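Local coordinates for protein endoglucanase CEL5A (Eubacterium cellulosolvens, PDB 4AFM) that probably binds plant cell-wall beta-glucans, xyloglucan in particular, as a non-catalytic carbohydrate binding module of a family 5 glycoside hydrolase, at residues Ile5-Gly10 / Met37-Asn42; Ser26-Gln31 / Ile107-Leu112; Ile47-Ser52 / Met118-Ile123. One frame throughout, in Å; residues are numbered along the deposited sequence.

Contact 1. Residues Ile5-Gly10 / Met37-Asn42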
loop_
_atom_site.group_PDB
_atom_site.type_symbol
_atom_site.label_atom_id
_atom_site.label_comp_id
_atom_site.label_asym_id
_atom_site.label_seq_id
_atom_site.Cartn_x
_atom_site.Cartn_y
_atom_site.Cartn_z
ATOM N N ILE A 5 2.056 3.423 -12.819
ATOM C CA ILE A 5 1.673 3.766 -11.423
ATOM C C ILE A 5 2.791 3.193 -10.563
ATOM O O ILE A 5 3.028 1.962 -10.608
ATOM C CB ILE A 5 0.344 3.173 -11.137
ATOM C CG1 ILE A 5 -0.747 3.739 -12.121
ATOM C CG2 ILE A 5 0.015 3.408 -9.705
ATOM C CD1 ILE A 5 -2.036 2.953 -12.082
ATOM N N VAL A 6 3.395 4.001 -9.761
ATOM C CA VAL A 6 4.415 3.522 -8.827
ATOM C C VAL A 6 3.721 3.059 -7.555
ATOM O O VAL A 6 3.040 3.901 -6.890
ATOM C CB VAL A 6 5.479 4.564 -8.568
ATOM C CG1 VAL A 6 6.518 4.065 -7.536
ATOM C CG2 VAL A 6 6.153 5.014 -9.853
ATOM N N LEU A 7 3.789 1.792 -7.237
ATOM C CA LEU A 7 3.247 1.232 -5.998
ATOM C C LEU A 7 4.225 1.325 -4.893
ATOM O O LEU A 7 3.817 1.288 -3.707
ATOM C CB LEU A 7 2.823 -0.239 -6.245
ATOM C CG LEU A 7 1.814 -0.437 -7.333
ATOM C CD1 LEU A 7 1.398 -1.914 -7.449
ATOM C CD2 LEU A 7 0.638 0.429 -7.209
ATOM N N PHE A 8 5.505 1.394 -5.177
ATOM C CA PHE A 8 6.572 1.510 -4.184
ATOM C C PHE A 8 7.830 1.924 -4.883
ATOM O O PHE A 8 8.162 1.344 -5.957
ATOM C CB PHE A 8 6.846 0.129 -3.507
ATOM C CG PHE A 8 8.013 0.180 -2.570
ATOM C CD1 PHE A 8 7.898 0.789 -1.300
ATOM C CD2 PHE A 8 9.262 -0.307 -2.956
ATOM C CE1 PHE A 8 9.010 0.868 -0.495
ATOM C CE2 PHE A 8 10.385 -0.218 -2.129
ATOM C CZ PHE A 8 10.224 0.358 -0.850
ATOM N N SER A 9 8.642 2.822 -4.315
ATOM C CA SER A 9 10.038 2.887 -4.743
ATOM C C SER A 9 10.855 3.275 -3.507
ATOM O O SER A 9 10.448 4.143 -2.715
ATOM C CB SER A 9 10.213 3.756 -5.967
ATOM O OG SER A 9 10.167 5.045 -5.548
ATOM N N GLY A 10 11.996 2.658 -3.357
ATOM C CA GLY A 10 12.859 2.846 -2.178
ATOM C C GLY A 10 13.776 1.670 -2.102
ATOM O O GLY A 10 14.356 1.261 -3.107
HETATM N N MSE A 37 -7.615 0.998 -3.651
HETATM C CA MSE A 37 -6.669 0.396 -4.587
HETATM C C MSE A 37 -5.825 1.442 -5.297
HETATM O O MSE A 37 -6.364 2.436 -5.801
HETATM C CB MSE A 37 -7.514 -0.396 -5.621
HETATM C CG MSE A 37 -8.030 -1.729 -5.108
HETATM SE SE MSE A 37 -6.540 -2.982 -4.634
HETATM C CE MSE A 37 -5.888 -3.212 -6.500
ATOM N N PRO A 38 -4.539 1.205 -5.470
ATOM C CA PRO A 38 -3.699 2.113 -6.212
ATOM C C PRO A 38 -3.762 1.939 -7.697
ATOM O O PRO A 38 -3.298 2.811 -8.472
ATOM C CB PRO A 38 -2.299 1.848 -5.639
ATOM C CG PRO A 38 -2.348 0.390 -5.284
ATOM C CD PRO A 38 -3.731 0.205 -4.691
ATOM N N PHE A 39 -4.295 0.808 -8.207
ATOM C CA PHE A 39 -4.453 0.586 -9.619
ATOM C C PHE A 39 -5.766 -0.167 -9.801
ATOM O O PHE A 39 -6.324 -0.739 -8.861
ATOM C CB PHE A 39 -3.258 -0.105 -10.288
ATOM C CG PHE A 39 -3.099 -1.546 -9.951
ATOM C CD1 PHE A 39 -2.534 -1.970 -8.747
ATOM C CD2 PHE A 39 -3.557 -2.538 -10.818
ATOM C CE1 PHE A 39 -2.382 -3.318 -8.434
ATOM C CE2 PHE A 39 -3.360 -3.863 -10.507
ATOM C CZ PHE A 39 -2.844 -4.267 -9.300
ATOM N N ASP A 40 -6.209 -0.224 -11.052
ATOM C CA ASP A 40 -7.502 -0.841 -11.403
ATOM C C ASP A 40 -7.239 -2.231 -12.025
ATOM O O ASP A 40 -6.724 -2.409 -13.115
ATOM C CB ASP A 40 -8.190 0.033 -12.462
ATOM C CG ASP A 40 -9.535 -0.542 -12.833
ATOM O OD1 ASP A 40 -9.978 -1.569 -12.305
ATOM O OD2 ASP A 40 -10.156 0.111 -13.739
ATOM N N LEU A 41 -7.591 -3.258 -11.217
ATOM C CA LEU A 41 -7.441 -4.669 -11.636
ATOM C C LEU A 41 -8.189 -5.024 -12.877
ATOM O O LEU A 41 -7.938 -6.033 -13.533
ATOM C CB LEU A 41 -7.927 -5.523 -10.490
ATOM C CG LEU A 41 -6.919 -5.593 -9.298
ATOM C CD1 LEU A 41 -7.668 -6.002 -8.034
ATOM C CD2 LEU A 41 -5.776 -6.583 -9.571
ATOM N N ASN A 42 -9.207 -4.196 -13.249
ATOM C CA ASN A 42 -10.022 -4.502 -14.429
ATOM C C ASN A 42 -9.307 -4.105 -15.699
ATOM O O ASN A 42 -9.700 -4.645 -16.750
ATOM C CB ASN A 42 -11.337 -3.691 -14.371
ATOM C CG ASN A 42 -12.196 -4.180 -13.284
ATOM O OD1 ASN A 42 -12.829 -5.235 -13.437
ATOM N ND2 ASN A 42 -12.346 -3.494 -12.208
#

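Contact 2. Residues Ser26-Gln31 / Ile107-Leu112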
loop_
_atom_site.group_PDB
_atom_site.type_symbol
_atom_site.label_atom_id
_atom_site.label_comp_id
_atom_site.label_asym_id
_atom_site.label_seq_id
_atom_site.Cartn_x
_atom_site.Cartn_y
_atom_site.Cartn_z
ATOM N N SER A 26 6.783 -10.743 3.391
ATOM C CA SER A 26 6.512 -10.079 2.121
ATOM C C SER A 26 7.292 -8.833 1.880
ATOM O O SER A 26 7.653 -8.137 2.878
ATOM C CB SER A 26 5.043 -9.690 2.005
ATOM O OG SER A 26 4.194 -10.824 2.322
ATOM N N ALA A 27 7.505 -8.439 0.656
ATOM C CA ALA A 27 7.998 -7.130 0.309
ATOM C C ALA A 27 6.896 -6.132 0.161
ATOM O O ALA A 27 7.130 -4.919 0.279
ATOM C CB ALA A 27 8.831 -7.222 -0.986
ATOM N N TYR A 28 5.674 -6.551 -0.232
ATOM C CA TYR A 28 4.584 -5.634 -0.537
ATOM C C TYR A 28 3.287 -6.409 -0.428
ATOM O O TYR A 28 3.262 -7.583 -0.919
ATOM C CB TYR A 28 4.763 -5.178 -2.029
ATOM C CG TYR A 28 3.661 -4.267 -2.513
ATOM C CD1 TYR A 28 3.710 -2.896 -2.318
ATOM C CD2 TYR A 28 2.558 -4.788 -3.212
ATOM C CE1 TYR A 28 2.676 -2.028 -2.742
ATOM C CE2 TYR A 28 1.528 -3.986 -3.635
ATOM C CZ TYR A 28 1.589 -2.635 -3.404
ATOM O OH TYR A 28 0.587 -1.758 -3.860
ATOM N N GLU A 29 2.279 -5.903 0.153
ATOM C CA GLU A 29 0.978 -6.577 0.251
ATOM C C GLU A 29 -0.138 -5.655 0.083
ATOM O O GLU A 29 -0.069 -4.504 0.687
ATOM C CB GLU A 29 0.853 -7.236 1.718
ATOM C CG GLU A 29 1.871 -8.324 1.919
ATOM C CD GLU A 29 1.732 -8.783 3.277
ATOM O OE1 GLU A 29 2.090 -8.064 4.309
ATOM O OE2 GLU A 29 1.532 -9.984 3.432
ATOM N N LEU A 30 -1.219 -6.078 -0.478
ATOM C CA LEU A 30 -2.482 -5.320 -0.537
ATOM C C LEU A 30 -3.599 -6.202 -0.232
ATOM O O LEU A 30 -3.599 -7.496 -0.566
ATOM C CB LEU A 30 -2.870 -4.866 -1.895
ATOM C CG LEU A 30 -1.967 -3.907 -2.465
ATOM C CD1 LEU A 30 -2.322 -3.540 -4.003
ATOM C CD2 LEU A 30 -2.208 -2.466 -1.867
ATOM N N GLN A 31 -4.645 -5.774 0.430
ATOM C CA GLN A 31 -5.817 -6.520 0.652
ATOM C C GLN A 31 -7.005 -5.723 0.071
ATOM O O GLN A 31 -7.533 -4.818 0.753
ATOM C CB GLN A 31 -5.980 -6.758 2.083
ATOM C CG GLN A 31 -4.798 -7.642 2.481
ATOM C CD GLN A 31 -4.874 -8.251 3.868
ATOM O OE1 GLN A 31 -5.940 -8.575 4.421
ATOM N NE2 GLN A 31 -3.701 -8.496 4.408
ATOM N N ILE A 107 -3.044 -9.612 -2.389
ATOM C CA ILE A 107 -1.973 -9.580 -3.347
ATOM C C ILE A 107 -0.704 -9.457 -2.563
ATOM O O ILE A 107 -0.577 -8.579 -1.709
ATOM C CB ILE A 107 -2.122 -8.318 -4.288
ATOM C CG1 ILE A 107 -3.410 -8.463 -5.080
ATOM C CG2 ILE A 107 -0.897 -8.205 -5.208
ATOM C CD1 ILE A 107 -3.785 -7.157 -5.801
ATOM N N GLY A 108 0.300 -10.294 -2.796
ATOM C CA GLY A 108 1.556 -10.210 -2.066
ATOM C C GLY A 108 2.732 -10.438 -2.983
ATOM O O GLY A 108 2.687 -11.314 -3.902
ATOM N N VAL A 109 3.838 -9.766 -2.756
ATOM C CA VAL A 109 5.122 -10.011 -3.438
ATOM C C VAL A 109 5.999 -10.611 -2.383
ATOM O O VAL A 109 6.217 -9.970 -1.313
ATOM C CB VAL A 109 5.694 -8.687 -3.955
ATOM C CG1 VAL A 109 7.091 -8.927 -4.518
ATOM C CG2 VAL A 109 4.795 -8.032 -4.990
ATOM N N LYS A 110 6.580 -11.777 -2.629
ATOM C CA LYS A 110 7.315 -12.502 -1.575
ATOM C C LYS A 110 8.607 -13.066 -2.157
ATOM O O LYS A 110 8.706 -13.380 -3.349
ATOM C CB LYS A 110 6.538 -13.702 -1.051
ATOM C CG LYS A 110 5.197 -13.276 -0.350
ATOM C CD LYS A 110 4.599 -14.541 0.312
ATOM C CE LYS A 110 3.249 -14.314 1.018
ATOM N NZ LYS A 110 3.474 -13.511 2.243
ATOM N N PRO A 111 9.625 -13.240 -1.314
ATOM C CA PRO A 111 10.862 -13.928 -1.730
ATOM C C PRO A 111 10.768 -15.395 -1.514
ATOM O O PRO A 111 10.104 -15.908 -0.618
ATOM C CB PRO A 111 11.901 -13.309 -0.703
ATOM C CG PRO A 111 11.067 -13.203 0.571
ATOM C CD PRO A 111 9.687 -12.768 0.108
ATOM N N LEU A 112 11.602 -16.096 -2.299
ATOM C CA LEU A 112 11.982 -17.475 -1.959
ATOM C C LEU A 112 13.192 -17.411 -1.030
ATOM O O LEU A 112 13.896 -16.381 -0.957
ATOM C CB LEU A 112 12.238 -18.297 -3.231
ATOM C CG LEU A 112 11.058 -18.357 -4.204
ATOM C CD1 LEU A 112 11.381 -19.299 -5.406
ATOM C CD2 LEU A 112 9.749 -18.642 -3.592
#

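Contact 3. Residues Ile47-Ser52 / Met118-Ile123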
loop_
_atom_site.group_PDB
_atom_site.type_symbol
_atom_site.label_atom_id
_atom_site.label_comp_id
_atom_site.label_asym_id
_atom_site.label_seq_id
_atom_site.Cartn_x
_atom_site.Cartn_y
_atom_site.Cartn_z
ATOM N N ILE A 47 2.534 -6.083 -13.697
ATOM C CA ILE A 47 3.226 -5.608 -12.502
ATOM C C ILE A 47 4.713 -5.814 -12.721
ATOM O O ILE A 47 5.117 -6.987 -13.084
ATOM C CB ILE A 47 2.705 -6.391 -11.281
ATOM C CG1 ILE A 47 1.198 -6.007 -11.026
ATOM C CG2 ILE A 47 3.557 -6.089 -10.012
ATOM C CD1 ILE A 47 0.550 -6.852 -10.018
ATOM N N LYS A 48 5.536 -4.859 -12.531
ATOM C CA LYS A 48 6.965 -5.010 -12.722
ATOM C C LYS A 48 7.645 -4.694 -11.418
ATOM O O LYS A 48 7.342 -3.679 -10.731
ATOM C CB LYS A 48 7.467 -4.012 -13.757
ATOM C CG LYS A 48 6.749 -4.249 -15.095
ATOM C CD LYS A 48 7.458 -3.482 -16.172
ATOM C CE LYS A 48 6.825 -2.181 -16.383
ATOM N NZ LYS A 48 7.080 -1.949 -17.847
ATOM N N VAL A 49 8.625 -5.489 -11.036
ATOM C CA VAL A 49 9.304 -5.336 -9.728
ATOM C C VAL A 49 10.808 -5.281 -9.967
ATOM O O VAL A 49 11.344 -6.282 -10.576
ATOM C CB VAL A 49 8.956 -6.536 -8.799
ATOM C CG1 VAL A 49 9.624 -6.300 -7.454
ATOM C CG2 VAL A 49 7.456 -6.690 -8.617
ATOM N N ASP A 50 11.477 -4.279 -9.534
ATOM C CA ASP A 50 12.951 -4.250 -9.544
ATOM C C ASP A 50 13.390 -4.855 -8.261
ATOM O O ASP A 50 13.023 -4.363 -7.139
ATOM C CB ASP A 50 13.453 -2.842 -9.679
ATOM C CG ASP A 50 13.078 -2.169 -10.981
ATOM O OD1 ASP A 50 12.604 -2.785 -11.933
ATOM O OD2 ASP A 50 13.260 -0.903 -11.001
ATOM N N TYR A 51 14.218 -5.893 -8.311
ATOM C CA TYR A 51 14.571 -6.704 -7.113
ATOM C C TYR A 51 15.925 -7.303 -7.292
ATOM O O TYR A 51 16.413 -7.433 -8.436
ATOM C CB TYR A 51 13.520 -7.792 -6.851
ATOM C CG TYR A 51 13.599 -8.948 -7.782
ATOM C CD1 TYR A 51 13.235 -8.782 -9.150
ATOM C CD2 TYR A 51 14.108 -10.191 -7.368
ATOM C CE1 TYR A 51 13.430 -9.843 -10.042
ATOM C CE2 TYR A 51 14.244 -11.224 -8.277
ATOM C CZ TYR A 51 13.880 -11.021 -9.590
ATOM O OH TYR A 51 14.054 -12.078 -10.510
ATOM N N SER A 52 16.471 -7.764 -6.198
ATOM C CA SER A 52 17.683 -8.625 -6.238
ATOM C C SER A 52 17.726 -9.422 -4.977
ATOM O O SER A 52 17.080 -9.107 -3.968
ATOM C CB SER A 52 18.879 -7.847 -6.485
ATOM O OG SER A 52 19.215 -7.030 -5.476
HETATM N N MSE A 118 16.002 -10.641 0.143
HETATM C CA MSE A 118 15.605 -9.957 -1.084
HETATM C C MSE A 118 15.483 -8.477 -0.824
HETATM O O MSE A 118 14.943 -8.062 0.213
HETATM C CB MSE A 118 14.259 -10.583 -1.578
HETATM C CG MSE A 118 13.913 -10.151 -2.973
HETATM SE SE MSE A 118 12.387 -11.074 -3.701
HETATM C CE MSE A 118 10.953 -10.215 -2.714
ATOM N N THR A 119 15.857 -7.639 -1.748
ATOM C CA THR A 119 15.614 -6.213 -1.688
ATOM C C THR A 119 14.805 -5.812 -2.922
ATOM O O THR A 119 15.200 -6.143 -4.068
ATOM C CB THR A 119 16.901 -5.356 -1.631
ATOM O OG1 THR A 119 17.503 -5.763 -0.359
ATOM C CG2 THR A 119 16.646 -3.897 -1.579
ATOM N N VAL A 120 13.681 -5.148 -2.710
ATOM C CA VAL A 120 12.892 -4.576 -3.767
ATOM C C VAL A 120 13.140 -3.086 -3.786
ATOM O O VAL A 120 12.974 -2.436 -2.715
ATOM C CB VAL A 120 11.408 -4.939 -3.524
ATOM C CG1 VAL A 120 10.510 -4.117 -4.476
ATOM C CG2 VAL A 120 11.168 -6.445 -3.720
ATOM N N THR A 121 13.403 -2.526 -4.930
ATOM C CA THR A 121 13.607 -1.083 -5.058
ATOM C C THR A 121 12.473 -0.372 -5.763
ATOM O O THR A 121 12.346 0.840 -5.651
ATOM C CB THR A 121 14.960 -0.779 -5.738
ATOM O OG1 THR A 121 14.983 -1.447 -7.016
ATOM C CG2 THR A 121 16.133 -1.264 -4.893
ATOM N N LYS A 122 11.635 -1.083 -6.538
ATOM C CA LYS A 122 10.529 -0.420 -7.240
ATOM C C LYS A 122 9.472 -1.436 -7.596
ATOM O O LYS A 122 9.820 -2.565 -7.985
ATOM C CB LYS A 122 11.060 0.287 -8.489
ATOM C CG LYS A 122 10.050 1.267 -9.021
ATOM C CD LYS A 122 10.697 2.123 -10.168
ATOM C CE LYS A 122 9.845 3.301 -10.486
ATOM N NZ LYS A 122 10.431 4.240 -11.527
ATOM N N ILE A 123 8.222 -1.065 -7.483
ATOM C CA ILE A 123 7.081 -1.864 -7.949
ATOM C C ILE A 123 6.207 -0.936 -8.734
ATOM O O ILE A 123 5.817 0.142 -8.223
ATOM C CB ILE A 123 6.288 -2.483 -6.791
ATOM C CG1 ILE A 123 7.181 -3.329 -5.874
ATOM C CG2 ILE A 123 5.123 -3.277 -7.310
ATOM C CD1 ILE A 123 6.488 -3.881 -4.632
HETATM O O HOH W 1 14.644 0.339 -9.015
HETATM O O HOH W 2 17.685 -4.720 -5.127
#

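Contact 1. Residues Ile5-Gly10 / Met37-Asn42
With chi1 at -60° and chi2 at 167°, Ile5 carries CD1 to Phe39 and lays CG2, the branch anti to the backbone N, against Pro38. Both methyls border the carbonyl oxygen of Pro38, and CD1 alone also meets the phenylalanine. Ile5 CG2 sits 3.6 Å from Pro38 O, and Ile5 CD1 reaches the base of the next side chain, 3.8 Å from Phe39 CB. In Leu7, CG is anti to its own carbonyl carbon (chi1 -58°), which swings the forked end over to the loop. One prong, Leu7 CD2, meets the proline ring at its CB and CG, at 3.6 Å from Pro38 CG. The other, Leu7 CD1, lies 4.1 Å from Phe39 CD1 and approaches the ring obliquely. The leucine crosses both partners at about a right angle. No hydrogen bond joins 5-10 to 37-42, and the contact is mostly one of apolar side chains in a largely buried setting. Farther along the loop, Asp40 OD1 accepts two bonds. Asn42 N lies 2.9 Å from Asp40 OD1, above the carboxylate plane, closing an Asx turn. Asn42 ND2 lies 3.1 Å from Asp40 OD1, on its syn lone pair. This double grip probably limits rotation of the carboxylate. Phe39 also stands edge-to-face with Phe45 and touches Ala125 and Tyr127. Ile5 packs on Phe8 of the second subunit. Leu7 and Phe8 both face Ile123, a classic beta bulge where the chain turns a corner. The arrangement is that of a bulged N-terminal strand in a beta-sandwich, paired with strand 118-127 and, through Val6 and Ser9, with the second subunit, and with a connecting loop packed against it.

Contact 2. Residues Ser26-Gln31 / Ile107-Leu112
Strands 28-30 and 107-111 run antiparallel: the axes of these short segments approach to 4.7 Å, with N-to-C directions 171° apart, Tyr28-Val109 and Leu30-Ile107 being hydrogen-bonded pairs and Glu29-Gly108 the non-hydrogen-bonded pair between them. Ala27 N extends the ladder with a bond to Val109 O. On one face Tyr28 CB lies 4.1 Å from Val109 CB, and Leu30 lies beside Ile107. The polar groups gather around Lys110 and Glu29. Lys110 folds back at its last torsion (chi4 -71°), which brings Lys110 NZ to 2.8 Å from Ser26 OG, its acceptor. The same ammonium bonds Trp24 O and Tyr106 OH and makes a cation-pi contact with Trp24. Glu29 OE2 is bonded to Tyr106 OH and stays 4.2 Å from Lys110 NZ, near enough for some electrostatic attraction. A methionine in place of Lys110 would probably leave Ser26 OG and Trp24 O without this donor and take the lysine's charge away from Glu29. Within this chain strand 28-30 is an outermost strand of its four-stranded sheet, and Glu29 OE1 bonds Thr36 N of the second subunit. Strand 106-111 joins it to 56-62, where Ile56 and Leu58 touch Val109, while Ala27 and Tyr28 face strand 118-127.

Contact 3. Residues Ile47-Ser52 / Met118-Ile123
Val49 and Val120 meet on the buried face, with Val49 CG1 3.8 Å from Val120 CG1. The same methyl group of Val49 also faces Ile123, and Tyr51 CB rests on the other branch of Val120. At the end of this row, in one of two deposited conformers, selenomethionine Met118 probably makes an oblique Met-aromatic contact, Met118 SE 4.1 Å from Tyr51 CD2. Ile56 of strand 56-62 also touches Val49, Tyr51 and Met118. The opposite face is looser and wetter. There Asp50 and Lys122 lie side by side and point the same way. The carboxylate touches the lysine's aliphatic start, with Asp50 OD2 3.5 Å from Lys122 CB, while Asp50 OD2 and Lys122 NZ are 5.9 Å apart. Thr121 holds OG1 between its backbone N and carbonyl carbon (chi1 57°), which places the hydroxyl near Asp50. One water bridges the two, donating to Asp50 OD2 at 2.7 Å. Asp50 OD1 has its own partner in Thr84 OG1. A second water links Ser52 OG to Thr119 O. Between the faces, the antiparallel ladder slips by one residue: Lys122 O accepts from Asp50 N, and Thr121 N donates to Asp50 O at 2.9 Å. Lys122 N has no partner in the model at this beta bulge. The chemistry implies that apolar packing and backbone bonds join the strands, while on the wetter face water, not an Asp50-Lys122 salt bridge, does the linking.

In the fold
Contacts 2 and 3 face each other across the core, and contact 1 flanks them. Contacts 1 and 3 share one sheet, their centres about 13 Å apart, and Leu7 N lies 2.8 Å from Ile123 O where they join. Contact 2 belongs to the facing sheet, its centre about 11 Å from that of contact 3. There Ala27 CB comes within 3.7 Å of Val120 CG2. Tyr28 OH of contact 2 also reaches contact 1, 3.6 Å from Leu7 CB. A glycerol lies about 3 Å from the side chain of Tyr28, and an acetate about 3 Å from that of Asp50, both probably from crystallisation. Contacts 1 and 2 touch the second subunit; contact 3 does not.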